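Local coordinates for nuclear movement protein (Encephalitozoon cuniculi, PDB 2O30) that probably binds unfolded proteins as a CS-domain, p23-like chaperone, though its precise role in this organism is not established, at residues Q19-T23 and V42-G46; I50-H56 and W84-V89; E57-L63 and N75-K79. The protein carries 1 engineered substitution. One frame throughout, in Å; residues are numbered along the deposited sequence.

Interaction 1: Q19-T23 and V42-G46; sequences QFPVT and VKNQG
Val42 meets Phe20 across the interior of the β-sandwich that makes up this CS domain, each residue reaching in from its own sheet. Strands 19-21 and 42-44 belong to the two facing layers; their axes come within 9.6 Å and run in nearly the same direction, 19° apart. The CG1 methyl of Val42 rests 3.5 Å from CE1 of Phe20, approaching the ring obliquely. The chi1 of Phe20 (61°) sets CG between the backbone N and carbonyl carbon and leads the ring down toward the other sheet, where Val49 also packs on it. Lys43 turns outward and belongs instead to the dithiothreitol pocket. Asn44 makes the last apolar touch, its CB 4.2 Å from CE2 of Phe20; with chi1 at -179° the amide extends beyond. That amide's orientation is doubtful: ND2 faces another donor, Thr23 N, at 3.1 Å, and the buried OD1 has no partner in the model. As modelled, a water lies between Pro21 O and Asn44 ND2, donating to Pro21 O at 2.7 Å; its bond to the amide depends on that orientation. Just past the strand, the NE2 end of Gln45 abuts Thr23, 3.3 Å from both CB and CG2 of that threonine.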
loop_
_atom_site.group_PDB
_atom_site.type_symbol
_atom_site.label_atom_id
_atom_site.label_comp_id
_atom_site.label_asym_id
_atom_site.label_seq_id
_atom_site.Cartn_x
_atom_site.Cartn_y
_atom_site.Cartn_z
ATOM N N GLN A 19 -4.413 16.870 -0.319
ATOM C CA GLN A 19 -4.900 17.091 1.059
ATOM C C GLN A 19 -6.191 16.324 1.287
ATOM O O GLN A 19 -7.037 16.199 0.391
ATOM C CB GLN A 19 -5.150 18.589 1.305
ATOM C CG GLN A 19 -3.995 19.510 0.929
ATOM C CD GLN A 19 -4.017 19.934 -0.558
ATOM O OE1 GLN A 19 -5.085 20.213 -1.144
ATOM N NE2 GLN A 19 -2.828 20.007 -1.164
ATOM N N PHE A 20 -6.358 15.794 2.499
ATOM C CA PHE A 20 -7.631 15.166 2.851
ATOM C C PHE A 20 -7.776 15.198 4.365
ATOM O O PHE A 20 -6.781 15.311 5.072
ATOM C CB PHE A 20 -7.750 13.741 2.291
ATOM C CG PHE A 20 -6.711 12.780 2.802
ATOM C CD1 PHE A 20 -5.496 12.626 2.133
ATOM C CD2 PHE A 20 -6.937 12.025 3.954
ATOM C CE1 PHE A 20 -4.540 11.723 2.577
ATOM C CE2 PHE A 20 -5.986 11.136 4.415
ATOM C CZ PHE A 20 -4.765 10.981 3.714
ATOM N N PRO A 21 -9.030 15.144 4.861
ATOM C CA PRO A 21 -9.251 15.275 6.305
ATOM C C PRO A 21 -9.017 13.978 7.080
ATOM O O PRO A 21 -9.279 12.894 6.550
ATOM C CB PRO A 21 -10.721 15.702 6.379
ATOM C CG PRO A 21 -11.354 14.994 5.240
ATOM C CD PRO A 21 -10.299 15.036 4.115
ATOM N N VAL A 22 -8.507 14.101 8.311
ATOM C CA VAL A 22 -8.193 12.927 9.146
ATOM C C VAL A 22 -9.483 12.444 9.771
ATOM O O VAL A 22 -10.219 13.266 10.318
ATOM C CB VAL A 22 -7.250 13.285 10.312
ATOM C CG1 VAL A 22 -6.957 12.057 11.162
ATOM C CG2 VAL A 22 -5.972 13.901 9.823
ATOM N N THR A 23 -9.712 11.127 9.716
ATOM C CA THR A 23 -10.902 10.434 10.269
ATOM C C THR A 23 -12.216 11.164 9.990
ATOM O O THR A 23 -12.359 12.359 10.294
ATOM C CB THR A 23 -10.774 10.125 11.808
ATOM O OG1 THR A 23 -11.131 11.276 12.596
ATOM C CG2 THR A 23 -9.360 9.669 12.159
ATOM N N VAL A 42 -4.566 5.652 -1.543
ATOM C CA VAL A 42 -4.584 6.343 -0.256
ATOM C C VAL A 42 -5.838 5.881 0.477
ATOM O O VAL A 42 -6.937 5.986 -0.045
ATOM C CB VAL A 42 -4.616 7.889 -0.427
ATOM C CG1 VAL A 42 -4.758 8.587 0.938
ATOM C CG2 VAL A 42 -3.354 8.372 -1.163
ATOM N N LYS A 43 -5.660 5.362 1.678
ATOM C CA LYS A 43 -6.807 4.942 2.477
ATOM C C LYS A 43 -6.768 5.602 3.839
ATOM O O LYS A 43 -5.706 5.896 4.357
ATOM C CB LYS A 43 -6.839 3.422 2.611
ATOM C CG LYS A 43 -6.886 2.709 1.274
ATOM C CD LYS A 43 -7.589 1.369 1.378
ATOM C CE LYS A 43 -6.753 0.348 2.095
ATOM N NZ LYS A 43 -7.283 -1.026 1.806
ATOM N N ASN A 44 -7.941 5.850 4.402
ATOM C CA ASN A 44 -8.026 6.471 5.705
ATOM C C ASN A 44 -9.016 5.654 6.522
ATOM O O ASN A 44 -10.202 5.611 6.194
ATOM C CB ASN A 44 -8.462 7.935 5.585
ATOM C CG ASN A 44 -8.547 8.628 6.935
ATOM O OD1 ASN A 44 -8.083 8.099 7.949
ATOM N ND2 ASN A 44 -9.152 9.797 6.957
ATOM N N GLN A 45 -8.501 4.972 7.545
ATOM C CA GLN A 45 -9.295 4.055 8.360
ATOM C C GLN A 45 -10.031 3.049 7.485
ATOM O O GLN A 45 -11.221 2.800 7.692
ATOM C CB GLN A 45 -10.310 4.817 9.217
ATOM C CG GLN A 45 -9.724 5.629 10.348
ATOM C CD GLN A 45 -10.663 5.677 11.544
ATOM O OE1 GLN A 45 -10.933 4.652 12.179
ATOM N NE2 GLN A 45 -11.166 6.866 11.856
ATOM N N GLY A 46 -9.337 2.501 6.493
ATOM C CA GLY A 46 -9.935 1.527 5.584
ATOM C C GLY A 46 -10.771 2.093 4.442
ATOM O O GLY A 46 -11.021 1.386 3.466
HETATM O O HOH W 1 -10.629 11.301 4.838
#

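Interaction 2: I50-H56 and W84-V89; sequences IDGELLH and WDSLLV
The backbones of Leu54 and Leu88 are joined in a single β-bridge, through which the segment 84-89, the last modelled part of the chain, is strapped along the loop that follows strand 47-51. Two backbone bonds flank the bridge. Val89 N donates to Glu53 O at 2.9 Å, and Leu55 N donates to Leu87 O at the same length of 2.9 Å. Within 84-89, Ser86 OG gives a 2.7 Å bond to Leu88 O, which helps to fix the curve of the chain.

The aromatic contact is T-shaped: the edge of His56 points at the face of Trp84, planes at 75° and centroids of the imidazole and five-membered rings 4.7 Å apart. His56 CD2 is the atom that lands on the indole. A water joins His56 NE2 to Asp85 N.

Apolar packing completes the contact. Leu55 CB meets Trp84 CE3, and Leu54 CD2 touches both Leu87 CD1 and Leu88 CD2, each 3.9 Å away. Of a different kind is the approach of Leu55 CD2, which chi1 of -174° brings to 3.4 Å from Ser86 O, a buried oxygen with no partner in the model.

The segment thus reaches both sheets: Leu87 packs on Ile16 and Ile18 of strand 15-21, Leu88 on Ile40 of strand 39-44, and Trp84 on Ile16, with Lys78 of strand 71-78 making a cation-pi contact with its indole.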
loop_
_atom_site.group_PDB
_atom_site.type_symbol
_atom_site.label_atom_id
_atom_site.label_comp_id
_atom_site.label_asym_id
_atom_site.label_seq_id
_atom_site.Cartn_x
_atom_site.Cartn_y
_atom_site.Cartn_z
ATOM N N ILE A 50 -8.133 7.870 -2.367
ATOM C CA ILE A 50 -7.787 7.832 -3.797
ATOM C C ILE A 50 -7.371 6.423 -4.178
ATOM O O ILE A 50 -6.655 5.755 -3.426
ATOM C CB ILE A 50 -6.595 8.732 -4.156
ATOM C CG1 ILE A 50 -6.887 10.193 -3.838
ATOM C CG2 ILE A 50 -6.220 8.562 -5.642
ATOM C CD1 ILE A 50 -5.672 11.100 -4.024
ATOM N N ASP A 51 -7.804 5.994 -5.359
ATOM C CA ASP A 51 -7.395 4.729 -5.939
ATOM C C ASP A 51 -7.360 4.955 -7.443
ATOM O O ASP A 51 -8.390 4.850 -8.110
ATOM C CB ASP A 51 -8.410 3.643 -5.592
ATOM C CG ASP A 51 -8.036 2.276 -6.145
ATOM O OD1 ASP A 51 -6.961 2.117 -6.766
ATOM O OD2 ASP A 51 -8.830 1.343 -5.936
ATOM N N GLY A 52 -6.196 5.293 -7.967
ATOM C CA GLY A 52 -6.109 5.588 -9.392
ATOM C C GLY A 52 -4.702 5.654 -9.906
ATOM O O GLY A 52 -3.782 5.068 -9.332
ATOM N N GLU A 53 -4.536 6.375 -11.011
ATOM C CA GLU A 53 -3.248 6.502 -11.645
ATOM C C GLU A 53 -3.004 7.979 -11.861
ATOM O O GLU A 53 -3.869 8.673 -12.391
ATOM C CB GLU A 53 -3.253 5.763 -12.986
ATOM C CG GLU A 53 -1.938 5.790 -13.715
ATOM C CD GLU A 53 -1.866 4.715 -14.786
ATOM O OE1 GLU A 53 -2.722 4.725 -15.701
ATOM O OE2 GLU A 53 -0.956 3.854 -14.697
ATOM N N LEU A 54 -1.838 8.452 -11.432
ATOM C CA LEU A 54 -1.488 9.856 -11.560
ATOM C C LEU A 54 -1.347 10.178 -13.043
ATOM O O LEU A 54 -0.993 9.303 -13.827
ATOM C CB LEU A 54 -0.180 10.155 -10.840
ATOM C CG LEU A 54 -0.243 10.156 -9.303
ATOM C CD1 LEU A 54 1.095 10.631 -8.751
ATOM C CD2 LEU A 54 -1.333 11.064 -8.810
ATOM N N LEU A 55 -1.623 11.423 -13.412
ATOM C CA LEU A 55 -1.585 11.824 -14.822
ATOM C C LEU A 55 -0.204 11.637 -15.463
ATOM O O LEU A 55 -0.098 11.209 -16.634
ATOM C CB LEU A 55 -2.050 13.279 -14.968
ATOM C CG LEU A 55 -2.176 13.753 -16.430
ATOM C CD1 LEU A 55 -3.144 12.886 -17.200
ATOM C CD2 LEU A 55 -2.607 15.192 -16.457
ATOM N N HIS A 56 0.850 11.973 -14.722
ATOM C CA HIS A 56 2.226 11.823 -15.198
ATOM C C HIS A 56 3.110 11.205 -14.120
ATOM O O HIS A 56 2.694 11.054 -12.961
ATOM C CB HIS A 56 2.827 13.169 -15.615
ATOM C CG HIS A 56 2.040 13.880 -16.672
ATOM N ND1 HIS A 56 1.964 13.426 -17.972
ATOM C CD2 HIS A 56 1.280 14.999 -16.616
ATOM C CE1 HIS A 56 1.196 14.241 -18.674
ATOM N NE2 HIS A 56 0.766 15.202 -17.876
ATOM N N TRP A 84 0.075 20.068 -14.755
ATOM C CA TRP A 84 -0.844 18.955 -15.004
ATOM C C TRP A 84 -2.258 19.506 -15.086
ATOM O O TRP A 84 -2.668 20.268 -14.205
ATOM C CB TRP A 84 -0.829 17.974 -13.823
ATOM C CG TRP A 84 0.437 17.195 -13.611
ATOM C CD1 TRP A 84 1.707 17.481 -14.083
ATOM C CD2 TRP A 84 0.556 15.995 -12.842
ATOM N NE1 TRP A 84 2.595 16.510 -13.652
ATOM C CE2 TRP A 84 1.912 15.593 -12.890
ATOM C CE3 TRP A 84 -0.361 15.217 -12.112
ATOM C CZ2 TRP A 84 2.377 14.445 -12.227
ATOM C CZ3 TRP A 84 0.097 14.070 -11.465
ATOM C CH2 TRP A 84 1.459 13.696 -11.529
ATOM N N ASP A 85 -2.989 19.114 -16.128
ATOM C CA ASP A 85 -4.409 19.456 -16.280
ATOM C C ASP A 85 -5.319 18.828 -15.213
ATOM O O ASP A 85 -6.356 19.401 -14.844
ATOM C CB ASP A 85 -4.918 18.991 -17.655
ATOM C CG ASP A 85 -4.428 19.861 -18.803
ATOM O OD1 ASP A 85 -3.639 20.813 -18.583
ATOM O OD2 ASP A 85 -4.849 19.580 -19.946
ATOM N N SER A 86 -4.951 17.629 -14.760
ATOM C CA SER A 86 -5.729 16.912 -13.751
ATOM C C SER A 86 -4.751 16.115 -12.888
ATOM O O SER A 86 -3.594 15.931 -13.271
ATOM C CB SER A 86 -6.777 16.010 -14.407
ATOM O OG SER A 86 -6.172 14.956 -15.143
ATOM N N LEU A 87 -5.205 15.656 -11.722
ATOM C CA LEU A 87 -4.341 14.864 -10.847
ATOM C C LEU A 87 -4.202 13.455 -11.399
ATOM O O LEU A 87 -3.113 12.885 -11.393
ATOM C CB LEU A 87 -4.954 14.777 -9.451
ATOM C CG LEU A 87 -4.171 13.944 -8.435
ATOM C CD1 LEU A 87 -2.793 14.579 -8.157
ATOM C CD2 LEU A 87 -4.982 13.837 -7.137
ATOM N N LEU A 88 -5.317 12.915 -11.882
ATOM C CA LEU A 88 -5.404 11.508 -12.270
ATOM C C LEU A 88 -5.687 11.354 -13.765
ATOM O O LEU A 88 -6.132 12.308 -14.426
ATOM C CB LEU A 88 -6.485 10.803 -11.457
ATOM C CG LEU A 88 -6.363 10.834 -9.929
ATOM C CD1 LEU A 88 -7.559 10.120 -9.288
ATOM C CD2 LEU A 88 -5.061 10.216 -9.477
ATOM N N VAL A 89 -5.412 10.158 -14.281
ATOM C CA VAL A 89 -5.618 9.817 -15.702
ATOM C C VAL A 89 -7.053 10.033 -16.186
ATOM O O VAL A 89 -8.017 9.900 -15.428
ATOM C CB VAL A 89 -5.169 8.367 -15.992
ATOM C CG1 VAL A 89 -5.864 7.792 -17.238
ATOM C CG2 VAL A 89 -3.658 8.305 -16.138
HETATM O O HOH W 2 -1.281 17.598 -18.412
#

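Interaction 3: E57-L63 and N75-K79; sequences EVDVSSL and NVTKK
Ser62 OG is gripped from two sides: it accepts a bond from Thr77 N at 2.8 Å and passes its own proton to Asp59 O at 2.7 Å. Its chi1 of 73° directs the hydroxyl at strand 75-78, in effect standing in for the carbonyl that would probably accept from Thr77 N in a continuous sheet. Asp59 O also receives Ser62 N, closing the first of two overlapping type I turns that carry the chain around the corner between strands 58-59 and 63-68. The Asp59 carboxylate holds the same corner, as OD1 takes the hydroxyl of Ser61 at 2.7 Å on its syn side, 27° out of the carboxylate plane.

Before the corner, the short strand 58-59 pairs antiparallel with 75-78. Asp59 N donates to Thr77 O at 2.9 Å, and Lys79 N reaches Glu57 O at 3.0 Å, arriving above the carbonyl plane. Val58 and Lys78 form the non-hydrogen-bonded pair between these two bonds. The extended Lys79 chain runs past the backbone of Val58 and ends in a salt bridge, NZ to Glu57 OE1 at 2.7 Å, so Glu57 is held to Lys79 through both main chain and side chain.

Beneath this polar edge, Val76 fits into the bend. Its CG2 lies 3.7 Å from Val58 CB, with the two side chains crossing at about a right angle, and its CB is 4.1 Å from Leu63 CD1. A water donates to both Ser62 O and Asn75 OD1, while Asn75 ND2 is bound by Asn17 and Glu15.

The chemistry implies that the strand partner can change at this corner with Thr77 N still satisfied, by a serine hydroxyl, while Val58, Leu63 and Val76 pack together on the apolar side.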
loop_
_atom_site.group_PDB
_atom_site.type_symbol
_atom_site.label_atom_id
_atom_site.label_comp_id
_atom_site.label_asym_id
_atom_site.label_seq_id
_atom_site.Cartn_x
_atom_site.Cartn_y
_atom_site.Cartn_z
ATOM N N GLU A 57 4.336 10.873 -14.507
ATOM C CA GLU A 57 5.280 10.227 -13.612
ATOM C C GLU A 57 5.762 11.121 -12.471
ATOM O O GLU A 57 5.957 12.340 -12.624
ATOM C CB GLU A 57 6.454 9.626 -14.410
ATOM C CG GLU A 57 6.007 8.385 -15.188
ATOM C CD GLU A 57 7.119 7.693 -15.959
ATOM O OE1 GLU A 57 8.244 7.546 -15.427
ATOM O OE2 GLU A 57 6.849 7.273 -17.105
ATOM N N VAL A 58 5.910 10.495 -11.299
ATOM C CA VAL A 58 6.496 11.169 -10.144
ATOM C C VAL A 58 7.691 10.382 -9.607
ATOM O O VAL A 58 7.853 9.199 -9.919
ATOM C CB VAL A 58 5.455 11.380 -9.019
ATOM C CG1 VAL A 58 4.334 12.299 -9.525
ATOM C CG2 VAL A 58 4.880 10.052 -8.569
ATOM N N ASP A 59 8.529 11.054 -8.829
ATOM C CA ASP A 59 9.607 10.391 -8.116
ATOM C C ASP A 59 9.014 9.738 -6.856
ATOM O O ASP A 59 8.858 10.395 -5.838
ATOM C CB ASP A 59 10.684 11.407 -7.749
ATOM C CG ASP A 59 11.833 10.790 -6.959
ATOM O OD1 ASP A 59 11.809 9.567 -6.699
ATOM O OD2 ASP A 59 12.757 11.537 -6.590
ATOM N N VAL A 60 8.677 8.458 -6.936
ATOM C CA VAL A 60 7.966 7.799 -5.828
ATOM C C VAL A 60 8.754 7.873 -4.510
ATOM O O VAL A 60 8.158 8.016 -3.429
ATOM C CB VAL A 60 7.504 6.363 -6.181
ATOM C CG1 VAL A 60 6.984 5.640 -4.939
ATOM C CG2 VAL A 60 6.408 6.407 -7.233
ATOM N N SER A 61 10.085 7.835 -4.601
ATOM C CA SER A 61 10.946 7.974 -3.410
ATOM C C SER A 61 10.797 9.311 -2.659
ATOM O O SER A 61 11.113 9.401 -1.469
ATOM C CB SER A 61 12.424 7.717 -3.765
ATOM O OG SER A 61 13.008 8.844 -4.397
ATOM N N SER A 62 10.297 10.339 -3.345
ATOM C CA SER A 62 10.175 11.672 -2.764
ATOM C C SER A 62 8.873 11.841 -1.979
ATOM O O SER A 62 8.673 12.879 -1.322
ATOM C CB SER A 62 10.235 12.745 -3.854
ATOM O OG SER A 62 9.021 12.759 -4.607
ATOM N N LEU A 63 8.000 10.848 -2.087
ATOM C CA LEU A 63 6.672 10.865 -1.430
ATOM C C LEU A 63 6.799 11.128 0.065
ATOM O O LEU A 63 7.585 10.476 0.748
ATOM C CB LEU A 63 5.950 9.538 -1.660
ATOM C CG LEU A 63 4.554 9.349 -1.062
ATOM C CD1 LEU A 63 3.636 10.421 -1.562
ATOM C CD2 LEU A 63 4.021 7.959 -1.425
ATOM N N ASN A 75 2.871 15.139 -0.358
ATOM C CA ASN A 75 3.664 15.854 -1.365
ATOM C C ASN A 75 4.497 14.809 -2.114
ATOM O O ASN A 75 4.995 13.862 -1.511
ATOM C CB ASN A 75 4.564 16.847 -0.631
ATOM C CG ASN A 75 5.569 17.506 -1.523
ATOM O OD1 ASN A 75 6.721 17.052 -1.617
ATOM N ND2 ASN A 75 5.157 18.589 -2.188
ATOM N N VAL A 76 4.625 14.965 -3.437
ATOM C CA VAL A 76 5.521 14.112 -4.220
ATOM C C VAL A 76 6.061 14.960 -5.369
ATOM O O VAL A 76 5.351 15.846 -5.878
ATOM C CB VAL A 76 4.842 12.795 -4.742
ATOM C CG1 VAL A 76 3.726 13.057 -5.747
ATOM C CG2 VAL A 76 5.878 11.842 -5.370
ATOM N N THR A 77 7.314 14.697 -5.748
ATOM C CA THR A 77 7.977 15.517 -6.777
ATOM C C THR A 77 7.659 14.950 -8.163
ATOM O O THR A 77 7.681 13.747 -8.355
ATOM C CB THR A 77 9.504 15.532 -6.531
ATOM O OG1 THR A 77 9.780 16.135 -5.258
ATOM C CG2 THR A 77 10.239 16.311 -7.627
ATOM N N LYS A 78 7.361 15.828 -9.127
ATOM C CA LYS A 78 7.111 15.408 -10.501
ATOM C C LYS A 78 8.424 15.013 -11.177
ATOM O O LYS A 78 9.445 15.628 -10.917
ATOM C CB LYS A 78 6.500 16.564 -11.303
ATOM C CG LYS A 78 5.105 17.005 -10.845
ATOM C CD LYS A 78 4.756 18.340 -11.518
ATOM C CE LYS A 78 3.341 18.804 -11.196
ATOM N NZ LYS A 78 3.124 20.149 -11.898
ATOM N N LYS A 79 8.373 14.019 -12.052
ATOM C CA LYS A 79 9.571 13.660 -12.846
ATOM C C LYS A 79 9.903 14.743 -13.864
ATOM O O LYS A 79 11.081 15.055 -14.098
ATOM C CB LYS A 79 9.380 12.304 -13.525
ATOM C CG LYS A 79 9.785 11.122 -12.644
ATOM C CD LYS A 79 9.946 9.823 -13.444
ATOM C CE LYS A 79 9.908 8.593 -12.508
ATOM N NZ LYS A 79 9.901 7.289 -13.281
HETATM O O HOH W 3 8.560 15.435 -0.687
#

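The three contacts brace one CS-domain sandwich. Interaction 1 joins strands 15-21 and 39-44, one from each sheet; interaction 3 lies within the larger sheet, some 20 Å away between centres and on the opposite side of the chain's centre. Interaction 2 is off to the side, its centre about 18 Å from that of interaction 1 and about 13 Å from that of interaction 3. Along the chain, interaction 1 closes first, and interaction 3 is nested in the loop that interaction 2 closes. Interaction 2 touches both others: Val42 N is probably bonded to Ile50 O, and Trp84 packs on Val58 and Lys78. Interactions 1 and 3 are related through neighbouring strands 15-21 and 71-78 of one sheet.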